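DNA repair protein RAD7 (Saccharomyces cerevisiae, PDB 5ZB2) takes part in global genome nucleotide excision repair as a component of the GGR complex with ABF1 and RAD16, and interacts with ELC1. Local coordinates at residues Y120-L125 against F148-G153; L131-P136 against D142-F147; S172-L175 against T181-S184. One frame throughout, in Å; residues are numbered along the deposited sequence.

Interaction 1: Y120-L125 against F148-G153; sequences YIAEKL and FVIMKG
Ile150 and Ala122 meet where two neighbouring helices run out, the CG2 methyl of Ile150 resting 3.6 Å from CB of Ala122. Both side chains set out toward the opposing segment, and the small alanine is consistent with the close approach of the backbones, 6.5 Å between CA of Ala122 and CA of Met151. Ile150 uses both ends of its branched side chain. CG1 stands anti to the carbonyl carbon (chi1 -66°), which carries CD1 across to the Glu123 side chain, while CG2 is left to face Ala122. Glu123 crosses Ile150 at about a right angle, its CG 3.9 Å from CG2 of Ile150 and its carboxylate OE2 also touching CD1 of Ile150 at 3.5 Å. Glu123 is exposed, and a 2-(2-methoxyethoxy)ethanol, probably from the crystallisation liquor, lies beside its side chain. Such side-by-side packing of successive helices belongs to the outer layer of a leucine-rich repeat solenoid, here between helices 115-124 and 141-150. Cutting Ile150 back to an alanine would remove CG2 and CD1, and would probably open a gap beside Ala122 CB and leave the Glu123 chain without its apolar neighbour. Met151 comes to the alanine methyl from another side, its chain bent at chi2 (-60°), which brings SD within 3.8 Å of CB of Ala122. Arg154 NH1 hydrogen-bonds both Ala122 O and Ile150 O, bridging the two segments.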
ATOM      1  N   TYR A 120      10.219  -4.828   1.611  1.00 34.65           N
ATOM      2  CA  TYR A 120       9.212  -5.547   2.388  1.00 38.99           C
ATOM      3  C   TYR A 120       9.542  -7.034   2.451  1.00 39.01           C
ATOM      4  O   TYR A 120       9.481  -7.655   3.519  1.00 40.38           O
ATOM      5  CB  TYR A 120       7.827  -5.340   1.777  1.00 39.27           C
ATOM      6  CG  TYR A 120       6.986  -4.264   2.423  1.00 42.88           C
ATOM      7  CD1 TYR A 120       7.342  -2.924   2.337  1.00 44.85           C
ATOM      8  CD2 TYR A 120       5.809  -4.589   3.088  1.00 42.62           C
ATOM      9  CE1 TYR A 120       6.559  -1.938   2.914  1.00 47.30           C
ATOM     10  CE2 TYR A 120       5.020  -3.612   3.666  1.00 45.48           C
ATOM     11  CZ  TYR A 120       5.398  -2.290   3.576  1.00 48.39           C
ATOM     12  OH  TYR A 120       4.610  -1.321   4.152  1.00 48.42           O
ATOM     13  N   ILE A 121       9.891  -7.625   1.305  1.00 37.14           N
ATOM     14  CA  ILE A 121      10.224  -9.047   1.256  1.00 37.80           C
ATOM     15  C   ILE A 121      11.395  -9.352   2.182  1.00 38.07           C
ATOM     16  O   ILE A 121      11.358 -10.307   2.967  1.00 37.27           O
ATOM     17  CB  ILE A 121      10.520  -9.470  -0.194  1.00 36.63           C
ATOM     18  CG1 ILE A 121       9.226  -9.471  -1.002  1.00 34.78           C
ATOM     19  CG2 ILE A 121      11.187 -10.848  -0.251  1.00 36.05           C
ATOM     20  CD1 ILE A 121       9.430  -9.583  -2.489  1.00 36.51           C
ATOM     21  N   ALA A 122      12.453  -8.546   2.103  1.00 37.38           N
ATOM     22  CA  ALA A 122      13.644  -8.806   2.906  1.00 39.41           C
ATOM     23  C   ALA A 122      13.397  -8.593   4.396  1.00 40.96           C
ATOM     24  O   ALA A 122      13.999  -9.285   5.225  1.00 41.05           O
ATOM     25  CB  ALA A 122      14.791  -7.909   2.442  1.00 37.90           C
ATOM     26  N   GLU A 123      12.526  -7.649   4.760  1.00 42.48           N
ATOM     27  CA  GLU A 123      12.377  -7.265   6.158  1.00 43.63           C
ATOM     28  C   GLU A 123      11.185  -7.906   6.856  1.00 42.05           C
ATOM     29  O   GLU A 123      11.185  -7.980   8.088  1.00 44.84           O
ATOM     30  CB  GLU A 123      12.272  -5.741   6.270  1.00 47.57           C
ATOM     31  CG  GLU A 123      13.547  -5.029   5.830  1.00 52.59           C
ATOM     32  CD  GLU A 123      13.506  -3.530   6.051  1.00 63.32           C
ATOM     33  OE1 GLU A 123      12.405  -2.940   5.978  1.00 66.46           O
ATOM     34  OE2 GLU A 123      14.579  -2.939   6.300  1.00 65.82           O
ATOM     35  N   LYS A 124      10.183  -8.382   6.117  1.00 41.13           N
ATOM     36  CA  LYS A 124       8.992  -8.959   6.726  1.00 43.53           C
ATOM     37  C   LYS A 124       8.963 -10.479   6.675  1.00 43.30           C
ATOM     38  O   LYS A 124       8.112 -11.085   7.336  1.00 42.20           O
ATOM     39  CB  LYS A 124       7.730  -8.410   6.048  1.00 43.10           C
ATOM     40  CG  LYS A 124       7.595  -6.892   6.108  1.00 45.26           C
ATOM     41  CD  LYS A 124       7.554  -6.392   7.534  1.00 53.77           C
ATOM     42  CE  LYS A 124       7.511  -4.885   7.581  1.00 65.84           C
ATOM     43  NZ  LYS A 124       7.643  -4.382   8.978  1.00 68.04           N
ATOM     44  N   LEU A 125       9.854 -11.107   5.906  1.00 40.93           N
ATOM     45  CA  LEU A 125       9.933 -12.560   5.837  1.00 42.17           C
ATOM     46  C   LEU A 125      11.185 -13.016   6.575  1.00 42.32           C
ATOM     47  O   LEU A 125      12.226 -13.248   5.946  1.00 41.01           O
ATOM     48  CB  LEU A 125       9.949 -13.037   4.383  1.00 42.05           C
ATOM     49  CG  LEU A 125       8.726 -12.654   3.550  1.00 40.87           C
ATOM     50  CD1 LEU A 125       8.919 -13.100   2.109  1.00 41.54           C
ATOM     51  CD2 LEU A 125       7.451 -13.250   4.129  1.00 43.20           C
ATOM     52  N   PHE A 148      20.788  -6.559  -0.409  1.00 36.42           N
ATOM     53  CA  PHE A 148      21.788  -7.549  -0.015  1.00 38.54           C
ATOM     54  C   PHE A 148      22.348  -7.268   1.375  1.00 39.98           C
ATOM     55  O   PHE A 148      22.669  -8.208   2.109  1.00 39.08           O
ATOM     56  CB  PHE A 148      22.912  -7.596  -1.047  1.00 35.08           C
ATOM     57  CG  PHE A 148      22.467  -8.070  -2.402  1.00 36.03           C
ATOM     58  CD1 PHE A 148      21.644  -9.174  -2.527  1.00 34.74           C
ATOM     59  CD2 PHE A 148      22.859  -7.402  -3.549  1.00 35.79           C
ATOM     60  CE1 PHE A 148      21.229  -9.609  -3.769  1.00 32.67           C
ATOM     61  CE2 PHE A 148      22.445  -7.831  -4.791  1.00 34.84           C
ATOM     62  CZ  PHE A 148      21.629  -8.934  -4.900  1.00 33.60           C
ATOM     63  N   VAL A 149      22.468  -5.996   1.762  1.00 40.34           N
ATOM     64  CA  VAL A 149      22.872  -5.682   3.132  1.00 41.93           C
ATOM     65  C   VAL A 149      21.861  -6.255   4.120  1.00 42.28           C
ATOM     66  O   VAL A 149      22.227  -6.878   5.123  1.00 43.49           O
ATOM     67  CB  VAL A 149      23.039  -4.162   3.310  1.00 41.55           C
ATOM     68  CG1 VAL A 149      23.269  -3.800   4.778  1.00 40.49           C
ATOM     69  CG2 VAL A 149      24.193  -3.651   2.458  1.00 41.01           C
ATOM     70  N   ILE A 150      20.570  -6.063   3.841  1.00 41.27           N
ATOM     71  CA  ILE A 150      19.528  -6.570   4.728  1.00 42.35           C
ATOM     72  C   ILE A 150      19.550  -8.091   4.787  1.00 43.96           C
ATOM     73  O   ILE A 150      19.232  -8.681   5.826  1.00 46.50           O
ATOM     74  CB  ILE A 150      18.148  -6.046   4.276  1.00 42.93           C
ATOM     75  CG1 ILE A 150      18.085  -4.527   4.451  1.00 43.29           C
ATOM     76  CG2 ILE A 150      17.022  -6.717   5.068  1.00 44.28           C
ATOM     77  CD1 ILE A 150      16.858  -3.885   3.855  1.00 43.80           C
ATOM     78  N   MET A 151      19.904  -8.751   3.684  1.00 41.56           N
ATOM     79  CA  MET A 151      19.926 -10.207   3.624  1.00 43.96           C
ATOM     80  C   MET A 151      21.286 -10.795   3.989  1.00 44.87           C
ATOM     81  O   MET A 151      21.466 -12.011   3.884  1.00 46.59           O
ATOM     82  CB  MET A 151      19.527 -10.683   2.217  1.00 41.65           C
ATOM     83  CG  MET A 151      18.099 -10.330   1.803  1.00 41.52           C
ATOM     84  SD  MET A 151      16.838 -11.043   2.882  1.00 38.24           S
ATOM     85  CE  MET A 151      17.067 -12.793   2.575  1.00 41.71           C
ATOM     86  N   LYS A 152      22.237  -9.964   4.403  1.00 45.27           N
ATOM     87  CA  LYS A 152      23.571 -10.426   4.764  1.00 47.71           C
ATOM     88  C   LYS A 152      23.501 -11.619   5.709  1.00 49.02           C
ATOM     89  O   LYS A 152      22.859 -11.557   6.761  1.00 48.05           O
ATOM     90  CB  LYS A 152      24.340  -9.273   5.413  1.00 48.01           C
ATOM     91  CG  LYS A 152      25.772  -9.596   5.799  1.00 61.32           C
ATOM     92  CD  LYS A 152      26.453  -8.384   6.417  1.00 63.91           C
ATOM     93  CE  LYS A 152      27.885  -8.696   6.822  1.00 72.01           C
ATOM     94  NZ  LYS A 152      28.554  -7.524   7.455  1.00 75.53           N
ATOM     95  N   GLY A 153      24.157 -12.714   5.325  1.00 47.21           N
ATOM     96  CA  GLY A 153      24.215 -13.900   6.151  1.00 48.15           C
ATOM     97  C   GLY A 153      22.974 -14.764   6.138  1.00 49.76           C
ATOM     98  O   GLY A 153      22.995 -15.851   6.730  1.00 48.60           O
TER

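Interaction 2: L131-P136 against D142-F147; sequences LNLDGP and DTWEKF
Within the hydrophobic core of the leucine-rich repeat solenoid, Leu131, Leu133 and Pro136, on and just beyond strand 130-134, meet Trp144 and Phe147 of the following helix. Alternation along the strand turns Leu131 and Leu133 to the helix side. CD2 of Leu131 reaches CZ of Phe147 at 3.5 Å, approaching the ring obliquely. Phe147 extends to this point because its CG is anti to the backbone N (chi1 167°), carrying the ring toward the strand. The indole of Trp144 is met at its edge, near the ring plane, by two aliphatic groups: CD1 of Leu133 lies 4.0 Å from CH2 of Trp144, the two side chains running past each other in opposite directions, whereas CG of Pro136 comes equally close to the same CH2, the proline and tryptophan side chains crossing at about a right angle. A water joins the polar edge of this apolar set. It donates to Pro136 O at 2.6 Å and accepts from Trp144 NE1 at 3.2 Å, thereby tying the loop after the strand to the helix. Around the contact, strand 130-134 is hydrogen-bonded between strands 104-108 and 157-161, Leu118 of helix 115-124 touches both aromatic rings, and Ile160 of strand 157-161 touches Pro136 and Trp144.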
ATOM      1  N   LEU A 131      15.477 -16.661  -2.845  1.00 37.14           N
ATOM      2  CA  LEU A 131      14.679 -15.742  -3.652  1.00 34.86           C
ATOM      3  C   LEU A 131      15.071 -15.887  -5.114  1.00 35.53           C
ATOM      4  O   LEU A 131      16.252 -15.759  -5.459  1.00 35.19           O
ATOM      5  CB  LEU A 131      14.867 -14.292  -3.190  1.00 36.52           C
ATOM      6  CG  LEU A 131      13.914 -13.253  -3.797  1.00 34.53           C
ATOM      7  CD1 LEU A 131      12.460 -13.549  -3.444  1.00 33.90           C
ATOM      8  CD2 LEU A 131      14.287 -11.845  -3.351  1.00 35.96           C
ATOM      9  N   ASN A 132      14.078 -16.147  -5.967  1.00 35.24           N
ATOM     10  CA  ASN A 132      14.255 -16.251  -7.412  1.00 34.91           C
ATOM     11  C   ASN A 132      13.377 -15.198  -8.077  1.00 32.62           C
ATOM     12  O   ASN A 132      12.153 -15.213  -7.908  1.00 31.76           O
ATOM     13  CB  ASN A 132      13.893 -17.655  -7.902  1.00 35.58           C
ATOM     14  CG  ASN A 132      14.226 -17.882  -9.370  1.00 39.82           C
ATOM     15  OD1 ASN A 132      14.203 -16.957 -10.184  1.00 35.90           O
ATOM     16  ND2 ASN A 132      14.535 -19.127  -9.715  1.00 39.27           N
ATOM     17  N   LEU A 133      13.999 -14.282  -8.819  1.00 30.92           N
ATOM     18  CA  LEU A 133      13.293 -13.185  -9.471  1.00 34.63           C
ATOM     19  C   LEU A 133      13.618 -13.178 -10.957  1.00 34.48           C
ATOM     20  O   LEU A 133      14.793 -13.200 -11.340  1.00 35.13           O
ATOM     21  CB  LEU A 133      13.675 -11.836  -8.854  1.00 31.67           C
ATOM     22  CG  LEU A 133      13.481 -11.659  -7.346  1.00 32.73           C
ATOM     23  CD1 LEU A 133      14.007 -10.298  -6.909  1.00 36.07           C
ATOM     24  CD2 LEU A 133      12.024 -11.820  -6.946  1.00 30.00           C
ATOM     25  N   ASP A 134      12.576 -13.113 -11.780  1.00 32.34           N
ATOM     26  CA  ASP A 134      12.725 -13.068 -13.228  1.00 34.24           C
ATOM     27  C   ASP A 134      12.010 -11.832 -13.771  1.00 33.25           C
ATOM     28  O   ASP A 134      10.781 -11.777 -13.796  1.00 30.88           O
ATOM     29  CB  ASP A 134      12.149 -14.332 -13.867  1.00 36.21           C
ATOM     30  CG  ASP A 134      12.271 -14.330 -15.377  1.00 40.64           C
ATOM     31  OD1 ASP A 134      13.022 -13.488 -15.913  1.00 35.98           O
ATOM     32  OD2 ASP A 134      11.616 -15.170 -16.030  1.00 57.72           O
ATOM     33  N   GLY A 135      12.772 -10.850 -14.180  1.00 32.55           N
ATOM     34  CA  GLY A 135      12.223  -9.640 -14.703  1.00 32.32           C
ATOM     35  C   GLY A 135      11.990  -8.480 -13.763  1.00 32.00           C
ATOM     36  O   GLY A 135      11.135  -7.706 -14.045  1.00 31.55           O
ATOM     37  N   PRO A 136      12.720  -8.343 -12.671  1.00 31.48           N
ATOM     38  CA  PRO A 136      12.510  -7.180 -11.796  1.00 30.90           C
ATOM     39  C   PRO A 136      13.224  -5.966 -12.372  1.00 31.93           C
ATOM     40  O   PRO A 136      14.223  -5.525 -11.803  1.00 30.54           O
ATOM     41  CB  PRO A 136      13.143  -7.612 -10.475  1.00 32.57           C
ATOM     42  CG  PRO A 136      14.174  -8.617 -10.860  1.00 31.82           C
ATOM     43  CD  PRO A 136      13.645  -9.324 -12.077  1.00 32.03           C
ATOM     44  N   ASP A 142      21.572   0.589  -6.807  1.00 44.14           N
ATOM     45  CA  ASP A 142      21.646   1.031  -5.421  1.00 45.67           C
ATOM     46  C   ASP A 142      20.609   0.334  -4.555  1.00 43.46           C
ATOM     47  O   ASP A 142      20.871   0.061  -3.377  1.00 44.71           O
ATOM     48  CB  ASP A 142      21.479   2.546  -5.359  1.00 48.85           C
ATOM     49  CG  ASP A 142      22.588   3.275  -6.088  1.00 53.94           C
ATOM     50  OD1 ASP A 142      23.634   3.543  -5.459  1.00 56.96           O
ATOM     51  OD2 ASP A 142      22.419   3.565  -7.292  1.00 51.45           O
ATOM     52  N   THR A 143      19.440   0.019  -5.112  1.00 39.32           N
ATOM     53  CA  THR A 143      18.459  -0.749  -4.354  1.00 38.75           C
ATOM     54  C   THR A 143      18.938  -2.177  -4.133  1.00 38.51           C
ATOM     55  O   THR A 143      18.773  -2.726  -3.037  1.00 39.63           O
ATOM     56  CB  THR A 143      17.110  -0.739  -5.070  1.00 38.49           C
ATOM     57  OG1 THR A 143      16.674   0.613  -5.236  1.00 38.38           O
ATOM     58  CG2 THR A 143      16.069  -1.503  -4.263  1.00 39.16           C
ATOM     59  N   TRP A 144      19.541  -2.792  -5.155  1.00 37.28           N
ATOM     60  CA  TRP A 144      20.095  -4.132  -4.982  1.00 38.35           C
ATOM     61  C   TRP A 144      21.052  -4.173  -3.799  1.00 37.51           C
ATOM     62  O   TRP A 144      20.998  -5.092  -2.974  1.00 36.80           O
ATOM     63  CB  TRP A 144      20.805  -4.588  -6.261  1.00 36.99           C
ATOM     64  CG  TRP A 144      19.869  -4.938  -7.381  1.00 37.35           C
ATOM     65  CD1 TRP A 144      19.852  -4.398  -8.637  1.00 35.79           C
ATOM     66  CD2 TRP A 144      18.809  -5.902  -7.345  1.00 35.98           C
ATOM     67  NE1 TRP A 144      18.849  -4.970  -9.383  1.00 35.36           N
ATOM     68  CE2 TRP A 144      18.195  -5.895  -8.613  1.00 34.83           C
ATOM     69  CE3 TRP A 144      18.321  -6.769  -6.363  1.00 35.39           C
ATOM     70  CZ2 TRP A 144      17.119  -6.718  -8.923  1.00 35.23           C
ATOM     71  CZ3 TRP A 144      17.249  -7.590  -6.675  1.00 36.34           C
ATOM     72  CH2 TRP A 144      16.660  -7.556  -7.944  1.00 35.63           C
ATOM     73  N   GLU A 145      21.933  -3.176  -3.696  1.00 40.25           N
ATOM     74  CA  GLU A 145      22.875  -3.128  -2.581  1.00 43.08           C
ATOM     75  C   GLU A 145      22.143  -3.129  -1.244  1.00 41.61           C
ATOM     76  O   GLU A 145      22.483  -3.901  -0.340  1.00 40.41           O
ATOM     77  CB  GLU A 145      23.776  -1.899  -2.699  1.00 47.58           C
ATOM     78  CG  GLU A 145      24.789  -1.789  -1.563  1.00 55.71           C
ATOM     79  CD  GLU A 145      25.848  -0.724  -1.797  1.00 63.53           C
ATOM     80  OE1 GLU A 145      25.734   0.040  -2.780  1.00 64.63           O
ATOM     81  OE2 GLU A 145      26.798  -0.651  -0.988  1.00 78.16           O
ATOM     82  N   LYS A 146      21.135  -2.262  -1.095  1.00 40.28           N
ATOM     83  CA  LYS A 146      20.393  -2.213   0.162  1.00 40.11           C
ATOM     84  C   LYS A 146      19.750  -3.557   0.476  1.00 39.05           C
ATOM     85  O   LYS A 146      19.737  -3.994   1.632  1.00 38.34           O
ATOM     86  CB  LYS A 146      19.329  -1.120   0.109  1.00 42.66           C
ATOM     87  CG  LYS A 146      19.883   0.288   0.091  1.00 46.55           C
ATOM     88  CD  LYS A 146      18.777   1.313   0.273  1.00 63.34           C
ATOM     89  CE  LYS A 146      19.298   2.731   0.109  1.00 65.44           C
ATOM     90  NZ  LYS A 146      19.755   3.000  -1.284  1.00 61.62           N
ATOM     91  N   PHE A 147      19.210  -4.226  -0.542  1.00 38.38           N
ATOM     92  CA  PHE A 147      18.573  -5.519  -0.321  1.00 37.95           C
ATOM     93  C   PHE A 147      19.580  -6.558   0.161  1.00 38.46           C
ATOM     94  O   PHE A 147      19.277  -7.356   1.056  1.00 37.87           O
ATOM     95  CB  PHE A 147      17.883  -5.979  -1.607  1.00 35.80           C
ATOM     96  CG  PHE A 147      17.462  -7.417  -1.589  1.00 34.07           C
ATOM     97  CD1 PHE A 147      16.328  -7.812  -0.908  1.00 35.74           C
ATOM     98  CD2 PHE A 147      18.200  -8.374  -2.264  1.00 36.10           C
ATOM     99  CE1 PHE A 147      15.939  -9.134  -0.893  1.00 37.29           C
ATOM    100  CE2 PHE A 147      17.814  -9.696  -2.254  1.00 36.26           C
ATOM    101  CZ  PHE A 147      16.679 -10.077  -1.570  1.00 37.22           C
TER
HETATM  102  O   HOH W   1      16.718  -4.756 -11.791  1.00 32.47           O

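Interaction 3: S172-L175 against T181-S184; sequences SNLL and TLVS
Leu174 and Leu175 turn their methyls to Leu182 through different first torsions. In Leu174 the CG carbon is opposite the backbone N (chi1 167°), which swings the branch off the flank of the helix and toward the chain that follows. Leu175 has CG opposite its carbonyl carbon instead (chi1 -63°); although the side chain of Leu175 sets out away from segment 181-184, the extended chain (chi2 175°) leaves its CD2 branch on the side of Leu182. Leu182 starts toward the helix and offers CD1 to both residues. CD1 of Leu182 is 4.3 Å from CD1 of Leu174 and 4.4 Å from CD2 of Leu175, while CD2 of Leu174 stands 4.5 Å from that same Leu182 methyl. One methyl is thus set against three, in a loose, wholly apolar contact of buried side chains, with no polar atom taking part. The backbones stay well apart, with 8.5 Å between CA of Leu175 and CA of Leu182. Beyond this cluster, Leu174 also rests on Phe148 of helix 141-150, and Leu175 on Leu199 and Tyr202 of helix 199-202. Just after Leu182, Ser184 OG is hydrogen-bonded to Glu157 OE2 and His159 NE2, while its backbone pairs with Phe158. Leucines that anchor the return from a convex-side helix to the next parallel strand, here from helix 168-178 to strand 184-188, are typical of the leucine-rich repeat solenoid.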
ATOM      1  N   SER A 172      28.865  -7.477  -7.187  1.00 36.56           N
ATOM      2  CA  SER A 172      29.861  -7.360  -6.127  1.00 38.02           C
ATOM      3  C   SER A 172      29.202  -7.257  -4.755  1.00 38.96           C
ATOM      4  O   SER A 172      29.648  -7.896  -3.796  1.00 35.82           O
ATOM      5  CB  SER A 172      30.759  -6.149  -6.376  1.00 39.85           C
ATOM      6  OG  SER A 172      31.549  -6.333  -7.535  1.00 43.26           O
ATOM      7  N   ASN A 173      28.134  -6.461  -4.643  1.00 39.40           N
ATOM      8  CA  ASN A 173      27.458  -6.325  -3.357  1.00 40.06           C
ATOM      9  C   ASN A 173      26.759  -7.617  -2.950  1.00 37.82           C
ATOM     10  O   ASN A 173      26.655  -7.911  -1.755  1.00 37.38           O
ATOM     11  CB  ASN A 173      26.458  -5.170  -3.402  1.00 42.58           C
ATOM     12  CG  ASN A 173      27.128  -3.828  -3.617  1.00 48.02           C
ATOM     13  OD1 ASN A 173      26.743  -3.064  -4.501  1.00 48.50           O
ATOM     14  ND2 ASN A 173      28.137  -3.533  -2.804  1.00 50.98           N
ATOM     15  N   LEU A 174      26.269  -8.395  -3.916  1.00 35.92           N
ATOM     16  CA  LEU A 174      25.736  -9.715  -3.594  1.00 36.69           C
ATOM     17  C   LEU A 174      26.823 -10.603  -3.006  1.00 37.85           C
ATOM     18  O   LEU A 174      26.625 -11.254  -1.973  1.00 35.29           O
ATOM     19  CB  LEU A 174      25.143 -10.367  -4.842  1.00 36.45           C
ATOM     20  CG  LEU A 174      24.829 -11.862  -4.707  1.00 36.53           C
ATOM     21  CD1 LEU A 174      23.817 -12.096  -3.599  1.00 35.66           C
ATOM     22  CD2 LEU A 174      24.329 -12.444  -6.022  1.00 33.77           C
ATOM     23  N   LEU A 175      27.981 -10.650  -3.666  1.00 38.06           N
ATOM     24  CA  LEU A 175      29.048 -11.543  -3.231  1.00 38.18           C
ATOM     25  C   LEU A 175      29.670 -11.062  -1.928  1.00 38.67           C
ATOM     26  O   LEU A 175      29.920 -11.862  -1.023  1.00 37.72           O
ATOM     27  CB  LEU A 175      30.105 -11.655  -4.325  1.00 37.85           C
ATOM     28  CG  LEU A 175      29.615 -12.277  -5.632  1.00 37.46           C
ATOM     29  CD1 LEU A 175      30.704 -12.228  -6.690  1.00 37.10           C
ATOM     30  CD2 LEU A 175      29.144 -13.703  -5.404  1.00 35.03           C
ATOM     31  N   THR A 181      27.603 -17.426   2.147  1.00 39.75           N
ATOM     32  CA  THR A 181      26.340 -18.059   2.500  1.00 41.68           C
ATOM     33  C   THR A 181      25.671 -18.748   1.318  1.00 40.02           C
ATOM     34  O   THR A 181      24.865 -19.663   1.527  1.00 39.04           O
ATOM     35  CB  THR A 181      25.384 -17.015   3.087  1.00 42.28           C
ATOM     36  OG1 THR A 181      26.041 -16.319   4.151  1.00 45.59           O
ATOM     37  CG2 THR A 181      24.120 -17.667   3.628  1.00 44.19           C
ATOM     38  N   LEU A 182      25.995 -18.344   0.093  1.00 39.55           N
ATOM     39  CA  LEU A 182      25.322 -18.879  -1.084  1.00 38.77           C
ATOM     40  C   LEU A 182      25.692 -20.339  -1.315  1.00 38.60           C
ATOM     41  O   LEU A 182      26.874 -20.697  -1.359  1.00 39.28           O
ATOM     42  CB  LEU A 182      25.687 -18.055  -2.318  1.00 38.41           C
ATOM     43  CG  LEU A 182      25.123 -16.636  -2.410  1.00 36.90           C
ATOM     44  CD1 LEU A 182      25.770 -15.901  -3.566  1.00 36.43           C
ATOM     45  CD2 LEU A 182      23.602 -16.657  -2.567  1.00 38.36           C
ATOM     46  N   VAL A 183      24.673 -21.183  -1.466  1.00 36.40           N
ATOM     47  CA  VAL A 183      24.839 -22.537  -1.981  1.00 38.73           C
ATOM     48  C   VAL A 183      24.186 -22.715  -3.339  1.00 38.83           C
ATOM     49  O   VAL A 183      24.297 -23.799  -3.931  1.00 37.33           O
ATOM     50  CB  VAL A 183      24.302 -23.588  -0.991  1.00 40.02           C
ATOM     51  CG1 VAL A 183      25.170 -23.629   0.259  1.00 41.72           C
ATOM     52  CG2 VAL A 183      22.852 -23.306  -0.632  1.00 39.11           C
ATOM     53  N   SER A 184      23.514 -21.686  -3.857  1.00 36.49           N
ATOM     54  CA  SER A 184      22.834 -21.755  -5.146  1.00 38.34           C
ATOM     55  C   SER A 184      22.795 -20.358  -5.750  1.00 37.21           C
ATOM     56  O   SER A 184      22.410 -19.400  -5.072  1.00 35.82           O
ATOM     57  CB  SER A 184      21.419 -22.316  -4.987  1.00 38.85           C
ATOM     58  OG  SER A 184      20.664 -22.161  -6.175  1.00 41.85           O
TER

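From the N terminus, helix 115-124 supplies the first half of interaction 1, and the chain then passes through strand 130-134 and helix 141-150. Interaction 2 closes the short loop between that strand and helix, and is nested inside the longer loop that interaction 1 closes. The two share helix 141-150 and touch where Ala122 CB lies 3.7 Å from Phe147 CD1. Interaction 3 follows in series, closing the turn between helix 168-178 and strand 184-188. It adjoins interaction 1, with Gly153 CA 3.6 Å from Thr181 OG1. Together they tie helix to helix, helix to strand, and helix to returning loop along the solenoid.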